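Local coordinates for chromosome partition protein Smc (Pyrococcus furiosus, PDB 3KTA) that probably helps to condense and partition chromosomes, using ABC-type ATPase heads to which this chain contributes the C-terminal part, at residues 60-63 with 69-72; 138-141 with 146-149; 80-85 with 116-121. One frame throughout, in Å; residues are numbered along the deposited sequence.

Contact 1 (60-63 with 69-72)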
loop_
_atom_site.group_PDB
_atom_site.type_symbol
_atom_site.label_atom_id
_atom_site.label_comp_id
_atom_site.label_asym_id
_atom_site.label_seq_id
_atom_site.Cartn_x
_atom_site.Cartn_y
_atom_site.Cartn_z
ATOM N N LYS B 60 9.041 -1.129 25.785
ATOM C CA LYS B 60 8.898 -2.523 25.402
ATOM C C LYS B 60 9.726 -2.753 24.146
ATOM O O LYS B 60 9.428 -2.186 23.095
ATOM C CB LYS B 60 7.433 -2.851 25.129
ATOM C CG LYS B 60 7.144 -4.342 24.967
ATOM C CD LYS B 60 5.648 -4.600 24.997
ATOM C CE LYS B 60 5.328 -6.084 25.074
ATOM N NZ LYS B 60 3.859 -6.323 25.217
ATOM N N ARG B 61 10.774 -3.566 24.246
ATOM C CA ARG B 61 11.592 -3.862 23.076
ATOM C C ARG B 61 10.735 -4.469 21.957
ATOM O O ARG B 61 9.758 -5.176 22.223
ATOM C CB ARG B 61 12.757 -4.789 23.433
ATOM C CG ARG B 61 13.736 -4.197 24.438
ATOM C CD ARG B 61 15.109 -4.853 24.325
ATOM N N ILE B 62 11.097 -4.168 20.715
ATOM C CA ILE B 62 10.337 -4.615 19.550
ATOM C C ILE B 62 10.121 -6.124 19.556
ATOM O O ILE B 62 9.017 -6.600 19.290
ATOM C CB ILE B 62 11.048 -4.220 18.240
ATOM C CG1 ILE B 62 11.117 -2.698 18.104
ATOM C CG2 ILE B 62 10.337 -4.821 17.038
ATOM C CD1 ILE B 62 9.768 -2.032 18.034
ATOM N N GLU B 63 11.180 -6.870 19.867
ATOM C CA GLU B 63 11.127 -8.333 19.887
ATOM C C GLU B 63 10.104 -8.874 20.887
ATOM O O GLU B 63 9.599 -9.992 20.735
ATOM C CB GLU B 63 12.517 -8.914 20.195
ATOM C CG GLU B 63 13.608 -8.499 19.228
ATOM C CD GLU B 63 14.305 -7.212 19.629
ATOM O OE1 GLU B 63 13.956 -6.638 20.681
ATOM O OE2 GLU B 63 15.213 -6.777 18.888
ATOM N N GLU B 69 0.951 -4.772 18.628
ATOM C CA GLU B 69 1.869 -3.698 18.993
ATOM C C GLU B 69 2.828 -3.370 17.846
ATOM O O GLU B 69 3.076 -2.193 17.549
ATOM C CB GLU B 69 2.633 -4.064 20.272
ATOM C CG GLU B 69 1.743 -4.001 21.504
ATOM C CD GLU B 69 2.394 -4.558 22.751
ATOM O OE1 GLU B 69 3.331 -5.375 22.631
ATOM O OE2 GLU B 69 1.956 -4.169 23.854
ATOM N N LYS B 70 3.364 -4.401 17.198
ATOM C CA LYS B 70 4.244 -4.191 16.047
ATOM C C LYS B 70 3.540 -3.445 14.912
ATOM O O LYS B 70 4.126 -2.518 14.303
ATOM C CB LYS B 70 4.788 -5.525 15.527
ATOM C CG LYS B 70 5.782 -6.193 16.458
ATOM C CD LYS B 70 6.082 -7.601 15.962
ATOM C CE LYS B 70 6.949 -8.382 16.935
ATOM N NZ LYS B 70 8.305 -7.797 16.948
ATOM N N ALA B 71 2.292 -3.831 14.638
ATOM C CA ALA B 71 1.514 -3.230 13.551
ATOM C C ALA B 71 1.257 -1.770 13.844
ATOM O O ALA B 71 1.435 -0.924 12.979
ATOM C CB ALA B 71 0.195 -3.963 13.349
ATOM N N LEU B 72 0.858 -1.473 15.073
ATOM C CA LEU B 72 0.581 -0.084 15.440
ATOM C C LEU B 72 1.821 0.787 15.371
ATOM O O LEU B 72 1.761 1.935 14.949
ATOM C CB LEU B 72 -0.036 0.009 16.826
ATOM C CG LEU B 72 -1.483 -0.459 16.887
ATOM C CD1 LEU B 72 -2.021 -0.355 18.311
ATOM C CD2 LEU B 72 -2.359 0.327 15.909
#

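Contact 2 (138-141 with 146-149)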
loop_
_atom_site.group_PDB
_atom_site.type_symbol
_atom_site.label_atom_id
_atom_site.label_comp_id
_atom_site.label_asym_id
_atom_site.label_seq_id
_atom_site.Cartn_x
_atom_site.Cartn_y
_atom_site.Cartn_z
ATOM N N GLY B 138 -16.371 -4.674 -4.226
ATOM C CA GLY B 138 -16.599 -6.041 -3.794
ATOM C C GLY B 138 -15.947 -7.017 -4.754
ATOM O O GLY B 138 -16.122 -6.897 -5.967
ATOM N N VAL B 139 -15.191 -7.968 -4.216
ATOM C CA VAL B 139 -14.576 -9.021 -5.018
ATOM C C VAL B 139 -15.240 -10.374 -4.718
ATOM O O VAL B 139 -15.507 -10.710 -3.559
ATOM C CB VAL B 139 -13.057 -9.128 -4.744
ATOM C CG1 VAL B 139 -12.420 -10.165 -5.650
ATOM C CG2 VAL B 139 -12.377 -7.778 -4.936
ATOM N N SER B 140 -15.514 -11.154 -5.758
ATOM C CA SER B 140 -16.038 -12.503 -5.546
ATOM C C SER B 140 -15.521 -13.439 -6.627
ATOM O O SER B 140 -15.149 -12.998 -7.721
ATOM C CB SER B 140 -17.574 -12.505 -5.510
ATOM O OG SER B 140 -18.120 -12.092 -6.747
HETATM N N MSE B 141 -15.488 -14.731 -6.320
HETATM C CA MSE B 141 -15.020 -15.710 -7.288
HETATM C C MSE B 141 -16.121 -16.691 -7.658
HETATM O O MSE B 141 -16.814 -17.226 -6.788
HETATM C CB MSE B 141 -13.814 -16.473 -6.756
HETATM C CG MSE B 141 -13.305 -17.499 -7.746
HETATM SE SE MSE B 141 -11.630 -18.245 -7.223
HETATM C CE MSE B 141 -10.501 -16.654 -7.474
ATOM N N SER B 146 -12.376 -14.286 -10.805
ATOM C CA SER B 146 -12.697 -13.159 -9.925
ATOM C C SER B 146 -13.474 -12.112 -10.695
ATOM O O SER B 146 -13.260 -11.933 -11.890
ATOM C CB SER B 146 -11.427 -12.499 -9.388
ATOM O OG SER B 146 -10.639 -13.394 -8.634
ATOM N N LYS B 147 -14.371 -11.416 -10.009
ATOM C CA LYS B 147 -15.037 -10.264 -10.604
ATOM C C LYS B 147 -15.228 -9.186 -9.544
ATOM O O LYS B 147 -15.307 -9.479 -8.347
ATOM C CB LYS B 147 -16.376 -10.648 -11.240
ATOM C CG LYS B 147 -17.534 -10.740 -10.259
ATOM C CD LYS B 147 -18.849 -11.053 -10.973
ATOM C CE LYS B 147 -19.334 -9.886 -11.820
ATOM N NZ LYS B 147 -20.532 -10.263 -12.632
ATOM N N VAL B 148 -15.269 -7.935 -9.979
ATOM C CA VAL B 148 -15.507 -6.842 -9.047
ATOM C C VAL B 148 -16.837 -6.166 -9.310
ATOM O O VAL B 148 -17.323 -6.118 -10.446
ATOM C CB VAL B 148 -14.404 -5.756 -9.082
ATOM C CG1 VAL B 148 -13.025 -6.374 -8.942
ATOM C CG2 VAL B 148 -14.505 -4.921 -10.350
ATOM N N VAL B 149 -17.422 -5.640 -8.247
ATOM C CA VAL B 149 -18.588 -4.791 -8.362
ATOM C C VAL B 149 -18.406 -3.644 -7.381
ATOM O O VAL B 149 -17.569 -3.714 -6.480
ATOM C CB VAL B 149 -19.878 -5.556 -8.016
ATOM C CG1 VAL B 149 -20.074 -6.733 -8.954
ATOM C CG2 VAL B 149 -19.848 -6.008 -6.574
HETATM O O HOH W 1 -18.187 -9.346 -6.833
#

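Contact 3 (80-85 with 116-121)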
loop_
_atom_site.group_PDB
_atom_site.type_symbol
_atom_site.label_atom_id
_atom_site.label_comp_id
_atom_site.label_asym_id
_atom_site.label_seq_id
_atom_site.Cartn_x
_atom_site.Cartn_y
_atom_site.Cartn_z
ATOM N N ALA B 80 3.502 8.958 9.951
ATOM C CA ALA B 80 4.376 10.080 10.306
ATOM C C ALA B 80 5.038 10.632 9.048
ATOM O O ALA B 80 5.159 11.844 8.865
ATOM C CB ALA B 80 5.451 9.625 11.334
ATOM N N ILE B 81 5.469 9.725 8.175
ATOM C CA ILE B 81 6.003 10.121 6.890
ATOM C C ILE B 81 4.905 10.760 6.031
ATOM O O ILE B 81 5.110 11.803 5.424
ATOM C CB ILE B 81 6.611 8.905 6.158
ATOM C CG1 ILE B 81 7.750 8.327 6.995
ATOM C CG2 ILE B 81 7.134 9.317 4.791
ATOM C CD1 ILE B 81 8.313 7.009 6.445
ATOM N N GLN B 82 3.744 10.118 5.977
ATOM C CA GLN B 82 2.669 10.595 5.113
ATOM C C GLN B 82 2.294 12.030 5.458
ATOM O O GLN B 82 2.012 12.837 4.573
ATOM C CB GLN B 82 1.442 9.680 5.233
ATOM C CG GLN B 82 0.359 9.951 4.178
ATOM C CD GLN B 82 -0.608 11.033 4.590
ATOM O OE1 GLN B 82 -0.718 11.385 5.773
ATOM N NE2 GLN B 82 -1.339 11.563 3.612
ATOM N N LYS B 83 2.259 12.339 6.750
ATOM C CA LYS B 83 1.863 13.678 7.192
ATOM C C LYS B 83 2.868 14.722 6.695
ATOM O O LYS B 83 2.482 15.830 6.288
ATOM C CB LYS B 83 1.717 13.732 8.720
ATOM C CG LYS B 83 1.402 15.142 9.268
ATOM C CD LYS B 83 0.974 15.087 10.734
ATOM C CE LYS B 83 0.778 16.494 11.321
ATOM N NZ LYS B 83 2.054 17.283 11.264
ATOM N N PHE B 84 4.151 14.362 6.713
ATOM C CA PHE B 84 5.201 15.274 6.271
ATOM C C PHE B 84 5.246 15.419 4.754
ATOM O O PHE B 84 5.423 16.526 4.229
ATOM C CB PHE B 84 6.563 14.793 6.764
ATOM C CG PHE B 84 7.705 15.600 6.220
ATOM C CD1 PHE B 84 7.957 16.876 6.702
ATOM C CD2 PHE B 84 8.499 15.092 5.209
ATOM C CE1 PHE B 84 9.005 17.626 6.191
ATOM C CE2 PHE B 84 9.552 15.835 4.693
ATOM C CZ PHE B 84 9.799 17.103 5.189
ATOM N N LYS B 85 5.111 14.295 4.055
ATOM C CA LYS B 85 5.157 14.286 2.609
ATOM C C LYS B 85 4.148 13.280 2.051
ATOM O O LYS B 85 4.458 12.109 1.886
ATOM C CB LYS B 85 6.567 13.922 2.129
ATOM C CG LYS B 85 6.716 13.925 0.618
ATOM C CD LYS B 85 8.125 13.550 0.177
ATOM N N LYS B 116 -7.439 13.187 2.871
ATOM C CA LYS B 116 -7.544 14.532 2.316
ATOM C C LYS B 116 -6.341 14.886 1.437
ATOM O O LYS B 116 -6.451 15.743 0.559
ATOM C CB LYS B 116 -7.701 15.572 3.428
ATOM C CG LYS B 116 -8.967 15.399 4.254
ATOM C CD LYS B 116 -8.957 16.327 5.472
ATOM C CE LYS B 116 -10.217 16.158 6.307
ATOM N NZ LYS B 116 -10.213 17.035 7.512
ATOM N N GLU B 117 -5.204 14.225 1.675
ATOM C CA GLU B 117 -3.936 14.566 1.013
ATOM C C GLU B 117 -3.332 13.431 0.178
ATOM O O GLU B 117 -2.496 13.684 -0.687
ATOM C CB GLU B 117 -2.883 15.039 2.030
ATOM C CG GLU B 117 -3.322 16.195 2.917
ATOM C CD GLU B 117 -3.629 17.456 2.130
ATOM O OE1 GLU B 117 -3.166 17.573 0.980
ATOM O OE2 GLU B 117 -4.335 18.332 2.667
ATOM N N SER B 118 -3.740 12.192 0.446
ATOM C CA SER B 118 -3.283 11.044 -0.340
ATOM C C SER B 118 -4.452 10.109 -0.621
ATOM O O SER B 118 -5.421 10.073 0.138
ATOM C CB SER B 118 -2.208 10.245 0.419
ATOM O OG SER B 118 -1.061 11.028 0.698
ATOM N N GLN B 119 -4.326 9.307 -1.678
ATOM C CA GLN B 119 -5.281 8.256 -1.981
ATOM C C GLN B 119 -4.929 7.006 -1.162
ATOM O O GLN B 119 -3.752 6.672 -1.007
ATOM C CB GLN B 119 -5.214 7.949 -3.478
ATOM C CG GLN B 119 -6.086 6.792 -3.944
ATOM C CD GLN B 119 -5.985 6.643 -5.457
ATOM O OE1 GLN B 119 -4.880 6.570 -6.006
ATOM N NE2 GLN B 119 -7.123 6.626 -6.136
ATOM N N PHE B 120 -5.946 6.329 -0.635
ATOM C CA PHE B 120 -5.754 5.079 0.093
ATOM C C PHE B 120 -6.591 3.976 -0.510
ATOM O O PHE B 120 -7.802 4.155 -0.712
ATOM C CB PHE B 120 -6.142 5.272 1.573
ATOM C CG PHE B 120 -5.151 6.075 2.329
ATOM C CD1 PHE B 120 -5.196 7.470 2.307
ATOM C CD2 PHE B 120 -4.123 5.450 3.028
ATOM C CE1 PHE B 120 -4.259 8.212 3.002
ATOM C CE2 PHE B 120 -3.177 6.189 3.704
ATOM C CZ PHE B 120 -3.235 7.569 3.688
ATOM N N ILE B 121 -5.952 2.841 -0.781
ATOM C CA ILE B 121 -6.666 1.660 -1.263
ATOM C C ILE B 121 -6.397 0.562 -0.248
ATOM O O ILE B 121 -5.243 0.176 -0.031
ATOM C CB ILE B 121 -6.150 1.211 -2.649
ATOM C CG1 ILE B 121 -6.396 2.317 -3.677
ATOM C CG2 ILE B 121 -6.824 -0.095 -3.082
ATOM C CD1 ILE B 121 -5.533 2.166 -4.926
#

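Contact 1 (60-63 with 69-72)
Lys60 and Glu69 form a salt bridge between the loop and the start of the helix, their side chains crossing at about a right angle. Lys60 runs extended throughout, and its NZ reaches Glu69 OE1 at 2.8 Å on the syn lone pair, the side facing the other carboxylate oxygen. A second, weak bond from Lys60 NZ to Glu69 OE2 measures 3.2 Å, so one ammonium leans on both oxygens but favours OE1. That oxygen also accepts the backbone N-H of Ser66, which probably helps to fix the rotation of the carboxylate. The methylenes of Lys60 join in, CD lying 3.4 Å from Glu69 OE1.

Lys70 answers a backbone acceptor instead. Its chain turns at the last torsion (chi4 -69°), bringing NZ to within 2.7 Å of Ile62 O, an oxygen in a short 3-10 segment. The ammonium approaches from above the carbonyl plane, 52° out of it, and Ile62 CG2 lies 3.6 Å from NZ. The carboxylate of Glu63 stays apart from this ammonium, OE1 lying 6.9 Å from Lys70 NZ.

Glu69 and Lys70 belong to the SGGEK sequence of the ABC signature motif, which runs into helix 67-84. Pro54 touches both Lys60 and Glu69, Lys60 bonds through its backbone to Ala52 of strand 48-53, Leu72 packs on helix 101-114, and Ile62 and Lys70 lie against a neighbouring chain.

Contact 2 (138-141 with 146-149)
Gly138 and Val149 form a hydrogen-bonded antiparallel pair, with Gly138 N 2.7 Å from Val149 O and the return bond from Val149 N to Gly138 O at 2.9 Å. This is the close part of the contact: Val148 CA also brings its hydrogen to Gly138 O, at 3.1 Å, and the glycine lets the strands meet without a side chain crowding Val149 CG2. Ser140 and Lys147 repeat the two-bond pattern.

Side-chain contact is sparser. On the face of Val139 and Val148, a non-hydrogen-bonded pair, the methyls Val139 CG2 and Val148 CG1 stand 4.3 Å apart. Further along, selenomethionine Met141 folds back at chi3 (-69°), placing CE 3.5 Å from Ser146 OG, while that hydroxyl bonds to Ser14 and Ser37 of a neighbouring chain. Met141 also touches the bound bis(adenosine)-5'-pentaphosphate.

The face of Ser140, Lys147 and Val149 is open to solvent. There a water lies 2.7 Å from Ser140 OG and donates to Lys147 O, while the lysine's ammonium leads away.

Together strands 135-142 and 145-150 make a beta hairpin; Gly138 and Val139 pair in parallel with a strand of the neighbouring chain, extending the sheet across the interface.

Contact 3 (80-85 with 116-121)
Gln82 points from its helix at Ser118, and the carboxamide donates from NE2 to Ser118 OG over 3.0 Å. The bond is nearly straight, 168° at the hydrogen, and the hydroxyl lies almost exactly in the amide plane. Two torsions produce this aim: CG leaves the helix anti to the backbone N (chi1 -169°), and a bend at chi2 (-86°) then swings the carboxamide across toward the serine. The other end of the amide, OE1, has a weak hydrogen bond to Ser114 OG at the close of helix 101-114.

Ser118 OG has two partners: it accepts from Gln82 and hydrogen-bonds to Ala87 O, a carbonyl that can only accept, so the hydroxyl proton probably points there and leaves the oxygen to receive the amide N-H. Beside this bond, Glu117 CB lies 4.1 Å from Gln82 NE2, although the carboxylate itself leads away.

Phe120 approaches the aliphatic part of the same glutamine. Its CZ lies 4.3 Å from Gln82 CG in an oblique approach, a loose apolar touch, while the ring itself stacks with Tyr90 and packs on Ile111. Replacing Gln82 with an alanine would probably leave Ser118 OG without its donor and open a gap beside the tip of Phe120.

The surroundings are those of a nucleoside-triphosphatase core. Parallel strands 89-93 and 119-123 are joined through helix 101-114 in a beta-alpha-beta crossover, and Gln82 ties the end of helix 67-84, whose first turn carries part of the ABC signature motif, to that unit. Strand 89-93 leads directly to Glu94 of the nucleotide pocket, as the Walker B strand does in ABC ATPases.

How the contacts relate
Contacts 1 and 3 share helix 67-84, one near its start and the other at its end, on opposite sides of the chain's centre, with centres about 23 Å apart. Contact 1 lies on the surface and relies on charge, with lysines reaching a carboxylate and a backbone carbonyl. Contact 3 is buried, and there a neutral amide, a hydroxyl and an aromatic ring suffice. Contact 2 is partly buried and built chiefly from backbone bonds between paired strands; it is the one that reaches the ligand, and its centre stands about 35 Å from that of contact 1. In all three, residues also meet the neighbouring chain; strands of contacts 2 and 3 extend their sheets into it.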